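Local structure of tyrosine recombinase XerH (Helicobacter pylori, 5JK0) at residues D[17-20]-D[21-24]; D[88-91]-D[92-96]; D[111-114]-D[115-119]; D[120-123]-D[124-127]. The protein cuts and rejoins DNA at difH sites as a site-specific tyrosine recombinase, and takes part in chromosome segregation. All coordinates share one frame; numbering follows the deposited sequence.

Contact 1: D[17-20]-D[21-24]; sequences LLWI and GRFL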
# COMPACT_ATOMS: atom_id res chain seq x y z
N LEU D 17 19.33 -20.36 -24.62
CA LEU D 17 19.35 -21.68 -24.00
C LEU D 17 20.62 -21.90 -23.20
O LEU D 17 20.62 -22.56 -22.16
CB LEU D 17 19.21 -22.78 -25.05
CG LEU D 17 17.81 -23.30 -25.35
CD1 LEU D 17 17.86 -24.41 -26.39
CD2 LEU D 17 17.13 -23.78 -24.08
N LEU D 18 21.72 -21.34 -23.70
CA LEU D 18 23.02 -21.49 -23.08
C LEU D 18 23.04 -20.84 -21.69
O LEU D 18 23.55 -21.42 -20.74
CB LEU D 18 24.11 -20.88 -23.96
CG LEU D 18 25.51 -21.47 -23.85
CD1 LEU D 18 25.49 -22.95 -24.20
CD2 LEU D 18 26.48 -20.72 -24.75
N TRP D 19 22.47 -19.64 -21.60
CA TRP D 19 22.44 -18.91 -20.33
C TRP D 19 21.42 -19.48 -19.35
O TRP D 19 21.65 -19.47 -18.14
CB TRP D 19 22.14 -17.43 -20.58
CG TRP D 19 23.33 -16.66 -21.08
CD1 TRP D 19 23.50 -16.14 -22.33
CD2 TRP D 19 24.51 -16.34 -20.34
NE1 TRP D 19 24.72 -15.50 -22.41
CE2 TRP D 19 25.35 -15.61 -21.20
CE3 TRP D 19 24.93 -16.58 -19.03
CZ2 TRP D 19 26.60 -15.14 -20.80
CZ3 TRP D 19 26.17 -16.11 -18.63
CH2 TRP D 19 26.99 -15.39 -19.51
N ILE D 20 20.30 -19.98 -19.87
CA ILE D 20 19.28 -20.59 -19.03
C ILE D 20 19.82 -21.84 -18.36
O ILE D 20 19.60 -22.07 -17.17
CB ILE D 20 18.01 -20.94 -19.84
CG1 ILE D 20 17.32 -19.67 -20.33
CG2 ILE D 20 17.05 -21.76 -19.00
CD1 ILE D 20 16.06 -19.93 -21.12
N GLY D 21 20.54 -22.66 -19.12
CA GLY D 21 21.15 -23.86 -18.59
C GLY D 21 22.16 -23.57 -17.50
O GLY D 21 22.23 -24.28 -16.50
N ARG D 22 22.95 -22.52 -17.70
CA ARG D 22 23.94 -22.10 -16.71
C ARG D 22 23.26 -21.62 -15.43
O ARG D 22 23.71 -21.92 -14.32
CB ARG D 22 24.83 -21.00 -17.27
CG ARG D 22 25.78 -21.46 -18.36
CD ARG D 22 26.37 -20.27 -19.11
NE ARG D 22 27.32 -20.69 -20.14
CZ ARG D 22 27.69 -19.92 -21.16
NH1 ARG D 22 27.18 -18.71 -21.30
NH2 ARG D 22 28.56 -20.37 -22.05
N PHE D 23 22.18 -20.86 -15.59
CA PHE D 23 21.44 -20.32 -14.45
C PHE D 23 20.78 -21.42 -13.64
O PHE D 23 20.86 -21.43 -12.41
CB PHE D 23 20.39 -19.32 -14.93
CG PHE D 23 19.49 -18.82 -13.83
CD1 PHE D 23 19.97 -17.96 -12.86
CD2 PHE D 23 18.16 -19.21 -13.77
CE1 PHE D 23 19.14 -17.49 -11.85
CE2 PHE D 23 17.33 -18.75 -12.76
CZ PHE D 23 17.82 -17.89 -11.80
N LEU D 24 20.14 -22.36 -14.32
CA LEU D 24 19.43 -23.45 -13.65
C LEU D 24 20.39 -24.38 -12.91
O LEU D 24 20.04 -24.95 -11.89
CB LEU D 24 18.60 -24.24 -14.66
CG LEU D 24 17.37 -23.52 -15.21
CD1 LEU D 24 16.66 -24.37 -16.25
CD2 LEU D 24 16.42 -23.14 -14.08
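Ile20 O receives the backbone N-H of Leu24 at 2.9 Å (N to O), the shortest of four successive i to i+4 bonds that run from Leu17 O through Ile20 O. Beside this last bond the two side chains lie side by side and point the same way, with Ile20 CG2 3.8 Å from Leu24 CD1. On another flank of the helix Arg22 reaches back a full turn. Its chain is extended from CG to NE, and CG sits anti to the carbonyl carbon (chi1 -69°), which carries the guanidinium back over Trp19. NH1 hangs above the centre of the six-membered ring, 3.6 Å from Trp19 CE2, and CZ stands 4.7 Å from the ring centroid, almost on its normal: a cation-pi pair. All of this belongs to helix 12-30 of the SAM-like N-terminal domain, which packs on helices 55-68, 74-93 and 123-143. The guanidinium plane stands nearly upright on the indole, at 80°, and one of its faces is covered by Leu18, whose CD2 comes within 3.4 Å of Arg22 NH2. That NH2 forms a salt bridge with Glu8, while Trp19 NE1 donates to Leu6 O, tying both groups to the N-terminal arm.

Contact 2: D[88-91]-D[92-96]; sequences SKAR and LITER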
# COMPACT_ATOMS: atom_id res chain seq x y z
N SER D 88 11.74 -17.81 -29.21
CA SER D 88 12.12 -18.48 -30.44
C SER D 88 11.17 -18.17 -31.60
O SER D 88 11.58 -18.14 -32.76
CB SER D 88 12.20 -19.99 -30.23
OG SER D 88 10.94 -20.52 -29.85
N LYS D 89 9.90 -17.93 -31.27
CA LYS D 89 8.91 -17.65 -32.30
C LYS D 89 8.56 -16.16 -32.37
O LYS D 89 8.12 -15.67 -33.42
CB LYS D 89 7.64 -18.47 -32.05
CG LYS D 89 6.98 -18.21 -30.70
CD LYS D 89 5.73 -19.07 -30.53
CE LYS D 89 5.06 -18.82 -29.19
NZ LYS D 89 3.83 -19.63 -29.03
N ALA D 90 8.76 -15.44 -31.28
CA ALA D 90 8.40 -14.03 -31.22
C ALA D 90 9.49 -13.12 -31.80
O ALA D 90 9.19 -12.04 -32.31
CB ALA D 90 8.10 -13.61 -29.79
N ARG D 91 10.74 -13.57 -31.74
CA ARG D 91 11.85 -12.75 -32.21
C ARG D 91 11.80 -12.56 -33.73
O ARG D 91 12.46 -11.66 -34.27
CB ARG D 91 13.19 -13.38 -31.82
CG ARG D 91 13.64 -14.51 -32.74
CD ARG D 91 15.07 -14.93 -32.44
NE ARG D 91 15.59 -15.84 -33.46
CZ ARG D 91 16.21 -15.45 -34.57
NH1 ARG D 91 16.38 -14.16 -34.81
NH2 ARG D 91 16.65 -16.35 -35.44
N LEU D 92 11.02 -13.38 -34.41
CA LEU D 92 10.95 -13.35 -35.86
C LEU D 92 9.76 -12.55 -36.39
O LEU D 92 9.80 -12.05 -37.51
CB LEU D 92 10.89 -14.78 -36.42
CG LEU D 92 12.09 -15.69 -36.14
CD1 LEU D 92 11.85 -17.07 -36.72
CD2 LEU D 92 13.36 -15.08 -36.71
N ILE D 93 8.70 -12.44 -35.59
CA ILE D 93 7.45 -11.86 -36.08
C ILE D 93 6.86 -10.77 -35.19
O ILE D 93 5.70 -10.39 -35.37
CB ILE D 93 6.38 -12.95 -36.27
CG1 ILE D 93 6.09 -13.66 -34.95
CG2 ILE D 93 6.80 -13.95 -37.34
CD1 ILE D 93 5.05 -14.75 -35.06
N THR D 94 7.63 -10.27 -34.23
CA THR D 94 7.14 -9.19 -33.37
C THR D 94 7.01 -7.90 -34.18
O THR D 94 6.00 -7.20 -34.10
CB THR D 94 8.07 -8.95 -32.16
OG1 THR D 94 8.06 -10.11 -31.32
CG2 THR D 94 7.59 -7.75 -31.36
N GLU D 95 8.05 -7.60 -34.96
CA GLU D 95 8.04 -6.43 -35.84
C GLU D 95 8.42 -6.85 -37.25
O GLU D 95 8.59 -8.04 -37.52
CB GLU D 95 9.01 -5.36 -35.32
CG GLU D 95 8.68 -4.86 -33.92
CD GLU D 95 9.74 -3.93 -33.37
OE1 GLU D 95 10.83 -3.84 -33.97
OE2 GLU D 95 9.48 -3.29 -32.33
N ARG D 96 8.54 -5.89 -38.16
CA ARG D 96 8.96 -6.19 -39.52
C ARG D 96 10.37 -6.77 -39.53
O ARG D 96 10.62 -7.81 -40.13
CB ARG D 96 8.91 -4.95 -40.41
CG ARG D 96 9.41 -5.21 -41.82
CD ARG D 96 9.61 -3.93 -42.62
NE ARG D 96 10.19 -4.21 -43.93
CZ ARG D 96 10.46 -3.28 -44.84
NH1 ARG D 96 10.20 -2.00 -44.59
NH2 ARG D 96 10.99 -3.63 -46.01
O HOH W 1 10.45 -9.03 -34.79
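The guanidinium of Arg91 carries the methyl CD2 of Leu92 over the centre of one face, 3.6 Å from Arg91 CZ and almost equally far from NH1 and NH2. The two neighbouring side chains run side by side and point the same way; further down, Leu92 CG meets Arg91 CG at 3.9 Å. Arg91 holds CG between its backbone N and carbonyl carbon (chi1 81°) and then stays extended to NE, which lays the flat group against the Leu92 methyl. Its polar end looks outside this turn: NH1 bonds to Phe99 O and Asn100 OD1, and NE makes a weak bond to Thr13 of helix 12-30.

Here helix 74-93 of the core-binding domain frays into a loop, and its last bonds are poor. Ala90 O receives Ile93 N at 3.3 Å and Thr94 N at 3.0 Å, both weakly, the second with an N-H...O angle of just 125°. Thr94 OG1 also turns to this carbonyl, but the modelled separation is too short to be taken at face value. Ile93 places CG1 3.2 Å from Lys89 O. Past the helix end a water accepts from Glu95 N at 2.8 Å and may also give a weak bond to Arg91 O, for which other acceptors compete. The second subunit lies against this end of the helix: its Phe43 makes a cation-pi pair with Lys89 and packs on Ala90, and its Asn47 packs on Ile93.

Contact 3: D[111-114]-D[115-119]; sequences AEFL and SVYTG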
# COMPACT_ATOMS: atom_id res chain seq x y z
N ALA D 111 7.39 -7.94 -20.29
CA ALA D 111 6.04 -7.58 -19.86
C ALA D 111 4.99 -8.20 -20.77
O ALA D 111 3.94 -8.65 -20.30
CB ALA D 111 5.89 -6.06 -19.83
N GLU D 112 5.27 -8.22 -22.07
CA GLU D 112 4.36 -8.81 -23.04
C GLU D 112 4.30 -10.33 -22.88
O GLU D 112 3.23 -10.93 -23.01
CB GLU D 112 4.78 -8.45 -24.47
CG GLU D 112 4.63 -6.97 -24.79
CD GLU D 112 4.94 -6.65 -26.25
OE1 GLU D 112 5.37 -7.57 -26.98
OE2 GLU D 112 4.75 -5.48 -26.65
N PHE D 113 5.44 -10.94 -22.60
CA PHE D 113 5.50 -12.37 -22.35
C PHE D 113 4.65 -12.75 -21.14
O PHE D 113 3.93 -13.75 -21.17
CB PHE D 113 6.95 -12.82 -22.12
CG PHE D 113 7.07 -14.15 -21.41
CD1 PHE D 113 6.77 -15.33 -22.06
CD2 PHE D 113 7.49 -14.21 -20.09
CE1 PHE D 113 6.87 -16.55 -21.41
CE2 PHE D 113 7.61 -15.42 -19.44
CZ PHE D 113 7.30 -16.59 -20.10
N LEU D 114 4.73 -11.94 -20.09
CA LEU D 114 3.96 -12.19 -18.87
C LEU D 114 2.46 -12.10 -19.11
O LEU D 114 1.70 -12.94 -18.63
CB LEU D 114 4.37 -11.20 -17.78
CG LEU D 114 5.73 -11.44 -17.12
CD1 LEU D 114 6.03 -10.34 -16.10
CD2 LEU D 114 5.77 -12.81 -16.45
N SER D 115 2.03 -11.08 -19.85
CA SER D 115 0.61 -10.88 -20.12
C SER D 115 0.00 -12.05 -20.89
O SER D 115 -1.12 -12.46 -20.61
CB SER D 115 0.40 -9.58 -20.91
OG SER D 115 1.02 -9.65 -22.18
N VAL D 116 0.75 -12.58 -21.84
CA VAL D 116 0.27 -13.69 -22.67
C VAL D 116 0.28 -15.02 -21.92
O VAL D 116 -0.73 -15.73 -21.90
CB VAL D 116 1.11 -13.83 -23.95
CG1 VAL D 116 0.74 -15.11 -24.70
CG2 VAL D 116 0.92 -12.61 -24.85
N TYR D 117 1.41 -15.35 -21.31
CA TYR D 117 1.61 -16.68 -20.73
C TYR D 117 1.05 -16.84 -19.32
O TYR D 117 1.11 -17.93 -18.75
CB TYR D 117 3.10 -17.02 -20.73
CG TYR D 117 3.59 -17.62 -22.04
CD1 TYR D 117 3.79 -16.82 -23.16
CD2 TYR D 117 3.84 -18.98 -22.15
CE1 TYR D 117 4.23 -17.36 -24.35
CE2 TYR D 117 4.29 -19.53 -23.34
CZ TYR D 117 4.48 -18.72 -24.43
OH TYR D 117 4.92 -19.27 -25.62
N THR D 118 0.50 -15.77 -18.75
CA THR D 118 -0.10 -15.86 -17.42
C THR D 118 -1.60 -15.58 -17.46
O THR D 118 -2.24 -15.42 -16.42
CB THR D 118 0.55 -14.89 -16.42
OG1 THR D 118 0.35 -13.54 -16.86
CG2 THR D 118 2.05 -15.17 -16.30
N GLY D 119 -2.15 -15.50 -18.67
CA GLY D 119 -3.57 -15.26 -18.84
C GLY D 119 -4.41 -16.40 -18.29
O GLY D 119 -4.31 -17.54 -18.75
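Ala111 O accepts the backbone N-H of Ser115 at 3.1 Å, beginning the last regular turns of helix 107-117 in the core-binding domain. Next along, Glu112 O takes two donors from the same face of its carbonyl plane: Val116 N at 3.2 Å and the hydroxyl Ser115 OG at 2.7 Å. The serine reaches back because its OG stands between the backbone N and the carbonyl carbon (chi1 64°), and the extra bond ties up a hydroxyl on the side of the helix that meets the second subunit. There Glu112 OE2 makes a salt bridge with Arg25 of that subunit, and Ser115 O is bonded by its Asn33.

Phe113 follows with the main side-chain meeting of the segment. Its backbone O accepts Tyr117 N at 3.0 Å, and its ring lies across the tyrosine, the two planes inclined at 37° and the centroids 4.9 Å apart. Phe113 CE1 sits over one face of the Tyr117 ring, toward its rim and 3.5 Å from Tyr117 CG. Phe83 and Tyr86 of helix 74-93 also pack on the phenylalanine, and Tyr117 OH bonds to Glu85 of that helix, so the aromatic pair joins the two helices.

Leu114 comes last, where the helix is ending: Thr118 is the first residue to leave helical backbone angles, and its N-H makes a weak bond to Leu114 O, 3.1 Å long and bent to 127°.

Contact 4: D[120-123]-D[124-127]; sequences GLSL and ATKK. With nucleotides of chain H.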
# COMPACT_ATOMS: atom_id res chain seq x y z
N GLY D 120 -5.23 -16.09 -17.29
CA GLY D 120 -6.10 -17.08 -16.69
C GLY D 120 -5.51 -17.74 -15.47
O GLY D 120 -6.16 -18.55 -14.81
N LEU D 121 -4.26 -17.40 -15.15
CA LEU D 121 -3.58 -17.97 -13.99
C LEU D 121 -3.71 -17.06 -12.77
O LEU D 121 -4.12 -15.91 -12.89
CB LEU D 121 -2.11 -18.23 -14.31
CG LEU D 121 -1.85 -19.17 -15.49
CD1 LEU D 121 -0.37 -19.45 -15.65
CD2 LEU D 121 -2.64 -20.47 -15.34
N SER D 122 -3.34 -17.59 -11.61
CA SER D 122 -3.48 -16.85 -10.36
C SER D 122 -2.47 -15.72 -10.25
O SER D 122 -1.48 -15.67 -10.98
CB SER D 122 -3.32 -17.80 -9.16
OG SER D 122 -2.00 -18.31 -9.09
N LEU D 123 -2.73 -14.80 -9.32
CA LEU D 123 -1.83 -13.68 -9.07
C LEU D 123 -0.50 -14.17 -8.50
O LEU D 123 0.55 -13.61 -8.77
CB LEU D 123 -2.47 -12.67 -8.12
CG LEU D 123 -1.64 -11.45 -7.71
CD1 LEU D 123 -1.23 -10.63 -8.93
CD2 LEU D 123 -2.39 -10.59 -6.70
N ALA D 124 -0.57 -15.24 -7.70
CA ALA D 124 0.61 -15.82 -7.09
C ALA D 124 1.53 -16.43 -8.15
O ALA D 124 2.75 -16.32 -8.06
CB ALA D 124 0.22 -16.88 -6.07
N THR D 125 0.92 -17.07 -9.15
CA THR D 125 1.68 -17.67 -10.24
C THR D 125 2.39 -16.60 -11.05
O THR D 125 3.54 -16.77 -11.46
CB THR D 125 0.76 -18.49 -11.17
OG1 THR D 125 0.17 -19.56 -10.43
CG2 THR D 125 1.54 -19.06 -12.34
N LYS D 126 1.71 -15.48 -11.28
CA LYS D 126 2.29 -14.35 -11.99
C LYS D 126 3.53 -13.84 -11.28
O LYS D 126 4.52 -13.47 -11.91
CB LYS D 126 1.26 -13.22 -12.13
CG LYS D 126 0.03 -13.57 -12.95
CD LYS D 126 -1.03 -12.48 -12.84
CE LYS D 126 -2.25 -12.77 -13.71
NZ LYS D 126 -1.93 -12.75 -15.16
N LYS D 127 3.49 -13.82 -9.95
CA LYS D 127 4.61 -13.35 -9.14
C LYS D 127 5.82 -14.27 -9.27
O LYS D 127 6.95 -13.81 -9.33
CB LYS D 127 4.20 -13.22 -7.68
CG LYS D 127 3.15 -12.16 -7.43
CD LYS D 127 2.83 -12.03 -5.95
CE LYS D 127 1.81 -10.93 -5.70
NZ LYS D 127 1.52 -10.77 -4.25
P DA H 10 -2.88 -21.30 -10.74
OP1 DA H 10 -4.32 -21.07 -10.94
OP2 DA H 10 -1.90 -20.40 -11.38
O5' DA H 10 -2.58 -21.33 -9.17
C5' DA H 10 -3.15 -22.35 -8.36
C4' DA H 10 -2.65 -22.25 -6.93
O4' DA H 10 -1.30 -22.77 -6.85
C3' DA H 10 -2.58 -20.82 -6.37
O3' DA H 10 -3.18 -20.79 -5.08
C2' DA H 10 -1.08 -20.54 -6.29
C1' DA H 10 -0.54 -21.93 -6.02
N9 DA H 10 0.88 -22.08 -6.34
C8 DA H 10 1.51 -21.69 -7.49
N7 DA H 10 2.80 -21.95 -7.50
C5 DA H 10 3.02 -22.55 -6.27
C6 DA H 10 4.19 -23.06 -5.67
N6 DA H 10 5.39 -23.05 -6.25
N1 DA H 10 4.07 -23.60 -4.43
C2 DA H 10 2.86 -23.61 -3.85
N3 DA H 10 1.70 -23.16 -4.32
C4 DA H 10 1.85 -22.64 -5.55
P DA H 11 -3.64 -19.39 -4.43
OP1 DA H 11 -4.34 -19.69 -3.17
OP2 DA H 11 -4.33 -18.61 -5.49
O5' DA H 11 -2.26 -18.64 -4.11
C5' DA H 11 -1.86 -18.41 -2.76
C4' DA H 11 -1.23 -19.66 -2.17
O4' DA H 11 -0.14 -20.11 -3.01
C3' DA H 11 -0.65 -19.47 -0.76
O3' DA H 11 -1.07 -20.52 0.09
C2' DA H 11 0.86 -19.50 -0.98
C1' DA H 11 0.99 -20.39 -2.21
N9 DA H 11 2.19 -20.11 -3.00
C8 DA H 11 2.26 -19.42 -4.18
N7 DA H 11 3.48 -19.32 -4.66
C5 DA H 11 4.26 -19.98 -3.73
C6 DA H 11 5.65 -20.24 -3.66
N6 DA H 11 6.52 -19.82 -4.59
N1 DA H 11 6.10 -20.93 -2.60
C2 DA H 11 5.23 -21.35 -1.68
N3 DA H 11 3.91 -21.17 -1.63
C4 DA H 11 3.48 -20.48 -2.70
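Helix 123-143 begins against the DNA backbone, with Ser122 at its N-cap and the 5' phosphate of DA10 of chain H beside the first turn. Ser122 N donates to OP2 of that nucleotide at 3.2 Å in an almost straight bond, 172° at the hydrogen. Thr125 also directs OG1 to this oxygen, with a modelled distance too short to be trusted in detail. Ser122 OG lies 2.8 Å from Thr125 OG1 and 3.1 Å from O5' of DA10, two acceptors that compete for its single proton. Ala124 CB rests on the sugar-phosphate chain, 3.6 Å from O5' of DA11 of chain H. Beside OP2 of DA10, Thr125 CG2 meets Leu121 CD1 at 3.8 Å. The first turn closes with Lys126 N bonding Ser122 O at 3.2 Å, and the lysine bends at its last torsion (chi4 -66°) to bring NZ to Thr118 and to Asn33 of the second subunit. The polar DNA contacts described here all go to phosphate oxygens, consistent with recognition of the backbone and not of the bases; the helix N-terminus would probably add a favourable dipole for the negative charge.

All four contacts lie in the SAM-like N-terminal domain, away from the predicted catalytic residues. Contacts 2, 3 and 4 each touch the second subunit, whereas no other protein chain touches contact 1. Contacts 3 and 4 are the nearest pair, with centres about 10 Å apart, and are joined by a probable hydrogen bond of 3.0 Å between Lys126 NZ and Thr118 OG1. Contacts 2 and 3, about 15 Å between centres, meet where Lys89 NZ packs 3.6 Å from Tyr117 OH. Contact 4 touches the DNA directly; the nearest atoms of contacts 1 and 3 are about 7 Å from it, those of contact 2 about 14 Å.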